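Local coordinates for Box C/D snoRNA protein 1 (Saccharomyces cerevisiae, PDB 6THL) that is required for the accumulation of box C/D snoRNAs, acting in snoRNA processing, transport to the nucleolus and ribosome biogenesis, at residues F84-C87 and C88-R92. Sequence-based numbering, arbitrary orientation.
Sequences FQKC and CEFYR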
ATOM      1  N   PHE B  84       9.661 -10.602  17.708  1.00 63.81           N
ATOM      2  CA  PHE B  84      10.808 -11.215  18.338  1.00 62.90           C
ATOM      3  C   PHE B  84      11.556 -11.921  17.237  1.00 64.77           C
ATOM      4  O   PHE B  84      12.642 -11.520  16.862  1.00 64.28           O
ATOM      5  CB  PHE B  84      10.384 -12.203  19.425  1.00 65.09           C
ATOM      6  CG  PHE B  84      11.518 -12.999  19.980  1.00 65.60           C
ATOM      7  CD1 PHE B  84      12.117 -12.631  21.172  1.00 71.56           C
ATOM      8  CD2 PHE B  84      11.993 -14.117  19.311  1.00 69.40           C
ATOM      9  CE1 PHE B  84      13.181 -13.364  21.688  1.00 71.28           C
ATOM     10  CE2 PHE B  84      13.058 -14.851  19.813  1.00 71.07           C
ATOM     11  CZ  PHE B  84      13.654 -14.470  21.005  1.00 68.60           C
ATOM     12  N   GLN B  85      10.963 -12.955  16.669  1.00 69.67           N
ATOM     13  CA  GLN B  85      11.683 -13.699  15.662  1.00 76.81           C
ATOM     14  C   GLN B  85      12.583 -12.715  14.936  1.00 68.03           C
ATOM     15  O   GLN B  85      13.801 -12.912  14.841  1.00 60.93           O
ATOM     16  CB  GLN B  85      10.724 -14.388  14.681  1.00 86.26           C
ATOM     17  CG  GLN B  85      10.083 -15.651  15.246  1.00 92.99           C
ATOM     18  CD  GLN B  85       8.978 -16.212  14.357  1.00102.79           C
ATOM     19  OE1 GLN B  85       8.152 -15.468  13.813  1.00106.53           O
ATOM     20  NE2 GLN B  85       8.952 -17.535  14.213  1.00101.57           N
ATOM     21  N   LYS B  86      11.960 -11.643  14.457  1.00 66.52           N
ATOM     22  CA  LYS B  86      12.619 -10.688  13.587  1.00 67.01           C
ATOM     23  C   LYS B  86      13.811  -9.981  14.300  1.00 62.79           C
ATOM     24  O   LYS B  86      14.881  -9.805  13.700  1.00 56.12           O
ATOM     25  CB  LYS B  86      11.580  -9.713  12.999  1.00 69.79           C
ATOM     26  CG  LYS B  86      12.034  -9.027  11.731  1.00 72.75           C
ATOM     27  CD  LYS B  86      11.925  -9.944  10.525  1.00 75.87           C
ATOM     28  CE  LYS B  86      12.938  -9.532   9.482  1.00 77.68           C
ATOM     29  NZ  LYS B  86      12.389  -9.690   8.119  1.00 80.84           N
ATOM     30  N   CYS B  87      13.646  -9.614  15.574  1.00 58.04           N
ATOM     31  CA  CYS B  87      14.779  -9.162  16.403  1.00 56.26           C
ATOM     32  C   CYS B  87      15.837 -10.291  16.449  1.00 57.17           C
ATOM     33  O   CYS B  87      17.018 -10.070  16.167  1.00 54.38           O
ATOM     34  CB  CYS B  87      14.332  -8.777  17.839  1.00 57.49           C
ATOM     35  SG  CYS B  87      13.214  -7.335  18.118  1.00 61.15           S
ATOM     36  N   CYS B  88      15.401 -11.517  16.744  1.00 64.04           N
ATOM     37  CA  CYS B  88      16.302 -12.699  16.751  1.00 69.37           C
ATOM     38  C   CYS B  88      17.100 -12.918  15.415  1.00 69.42           C
ATOM     39  O   CYS B  88      18.119 -13.603  15.417  1.00 79.12           O
ATOM     40  CB  CYS B  88      15.547 -13.967  17.246  1.00 69.10           C
ATOM     41  SG  CYS B  88      15.973 -15.569  16.474  1.00 87.91           S
ATOM     42  N   GLU B  89      16.693 -12.301  14.309  1.00 66.04           N
ATOM     43  CA  GLU B  89      17.455 -12.405  13.051  1.00 72.60           C
ATOM     44  C   GLU B  89      18.299 -11.170  12.739  1.00 72.07           C
ATOM     45  O   GLU B  89      19.345 -11.281  12.098  1.00 68.25           O
ATOM     46  CB  GLU B  89      16.547 -12.761  11.840  1.00 84.55           C
ATOM     47  CG  GLU B  89      15.086 -12.308  11.926  1.00 89.61           C
ATOM     48  CD  GLU B  89      14.192 -12.833  10.814  1.00 82.95           C
ATOM     49  OE1 GLU B  89      14.313 -12.346   9.672  1.00 84.01           O
ATOM     50  OE2 GLU B  89      13.345 -13.703  11.106  1.00 76.72           O
ATOM     51  N   PHE B  90      17.826  -9.998  13.164  1.00 79.27           N
ATOM     52  CA  PHE B  90      18.597  -8.743  13.056  1.00 75.42           C
ATOM     53  C   PHE B  90      19.793  -8.726  14.018  1.00 71.36           C
ATOM     54  O   PHE B  90      20.694  -7.919  13.828  1.00 63.94           O
ATOM     55  CB  PHE B  90      17.730  -7.500  13.386  1.00 75.93           C
ATOM     56  CG  PHE B  90      16.836  -6.992  12.254  1.00 76.31           C
ATOM     57  CD1 PHE B  90      16.942  -7.456  10.933  1.00 74.84           C
ATOM     58  CD2 PHE B  90      15.901  -5.980  12.523  1.00 70.24           C
ATOM     59  CE1 PHE B  90      16.118  -6.955   9.935  1.00 69.88           C
ATOM     60  CE2 PHE B  90      15.083  -5.477  11.526  1.00 69.60           C
ATOM     61  CZ  PHE B  90      15.189  -5.967  10.231  1.00 70.84           C
ATOM     62  N   TYR B  91      19.779  -9.589  15.051  1.00 70.27           N
ATOM     63  CA  TYR B  91      20.775  -9.574  16.158  1.00 66.51           C
ATOM     64  C   TYR B  91      21.309 -11.017  16.494  1.00 69.27           C
ATOM     65  O   TYR B  91      22.111 -11.545  15.728  1.00 69.56           O
ATOM     66  CB  TYR B  91      20.167  -8.810  17.358  1.00 63.01           C
ATOM     67  CG  TYR B  91      19.359  -7.576  16.935  1.00 62.72           C
ATOM     68  CD1 TYR B  91      19.961  -6.538  16.201  1.00 64.47           C
ATOM     69  CD2 TYR B  91      18.000  -7.447  17.243  1.00 61.94           C
ATOM     70  CE1 TYR B  91      19.237  -5.412  15.792  1.00 61.65           C
ATOM     71  CE2 TYR B  91      17.262  -6.314  16.830  1.00 62.62           C
ATOM     72  CZ  TYR B  91      17.889  -5.295  16.105  1.00 58.33           C
ATOM     73  OH  TYR B  91      17.198  -4.174  15.679  1.00 49.12           O
ATOM     74  N   ARG B  92      20.883 -11.666  17.584  1.00 71.61           N
ATOM     75  CA  ARG B  92      21.173 -13.102  17.795  1.00 69.20           C
ATOM     76  C   ARG B  92      20.255 -13.753  18.817  1.00 58.88           C
ATOM     77  O   ARG B  92      19.779 -13.075  19.724  1.00 56.67           O
ATOM     78  CB  ARG B  92      22.605 -13.290  18.272  1.00 77.30           C
ATOM     79  CG  ARG B  92      23.687 -13.193  17.207  1.00 85.00           C
ATOM     80  CD  ARG B  92      23.421 -14.030  15.961  1.00 92.62           C
ATOM     81  NE  ARG B  92      24.682 -14.288  15.249  1.00100.09           N
ATOM     82  CZ  ARG B  92      25.240 -15.487  15.065  1.00 92.44           C
ATOM     83  NH1 ARG B  92      24.656 -16.598  15.503  1.00 94.49           N
ATOM     84  NH2 ARG B  92      26.388 -15.578  14.416  1.00 86.45           N
TER
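Lys86 and Glu89, one turn apart on helix 81-90, meet through a long salt bridge, with Lys86 NZ 3.6 Å from Glu89 OE1. The lysine chain, crossing the glutamate obliquely, bends at chi2 (78°) and again at chi4, laying CD and CE beside OE1, with NZ farther off. Behind this pair, Lys86 O accepts hydrogen bonds from Phe90 N at 3.0 Å and from Glu89 N at 3.1 Å, the latter from above the carbonyl plane. One carbonyl thus serves an i+4 and an i+3 donor, a bifurcated acceptor in the last turn of the helix. The preceding turn is held by Cys88 N to Phe84 O at 2.8 Å, and beside that bond the Phe84 ring leans on the cysteine, CE2 lying 3.7 Å from Cys88 CB. On another side of the helix, Tyr91 sets CD2 3.9 Å from Cys87 CB, while its backbone N gives Cys87 O a weak bond, bent to 125°. Here the chain leaves helical geometry.

Beyond this shell, Lys86, Cys87 and Phe90 pack on Leu49 of strand 40-49, and Lys86 and Phe90 also touch Phe62 of strand 62-70. Phe84 touches Arg112 and Leu116 of helix 109-117. Tyr91 OH is hydrogen-bonded to Cys50 O, tying the helix end to the chain just after strand 40-49. The whole is a worked example of an amphipathic alpha-helix at its C-terminal end: Cys88 and Glu89 lie on the outer side, while Cys87 and Phe90 turn to the mixed beta-sheet of the BCD1 domain.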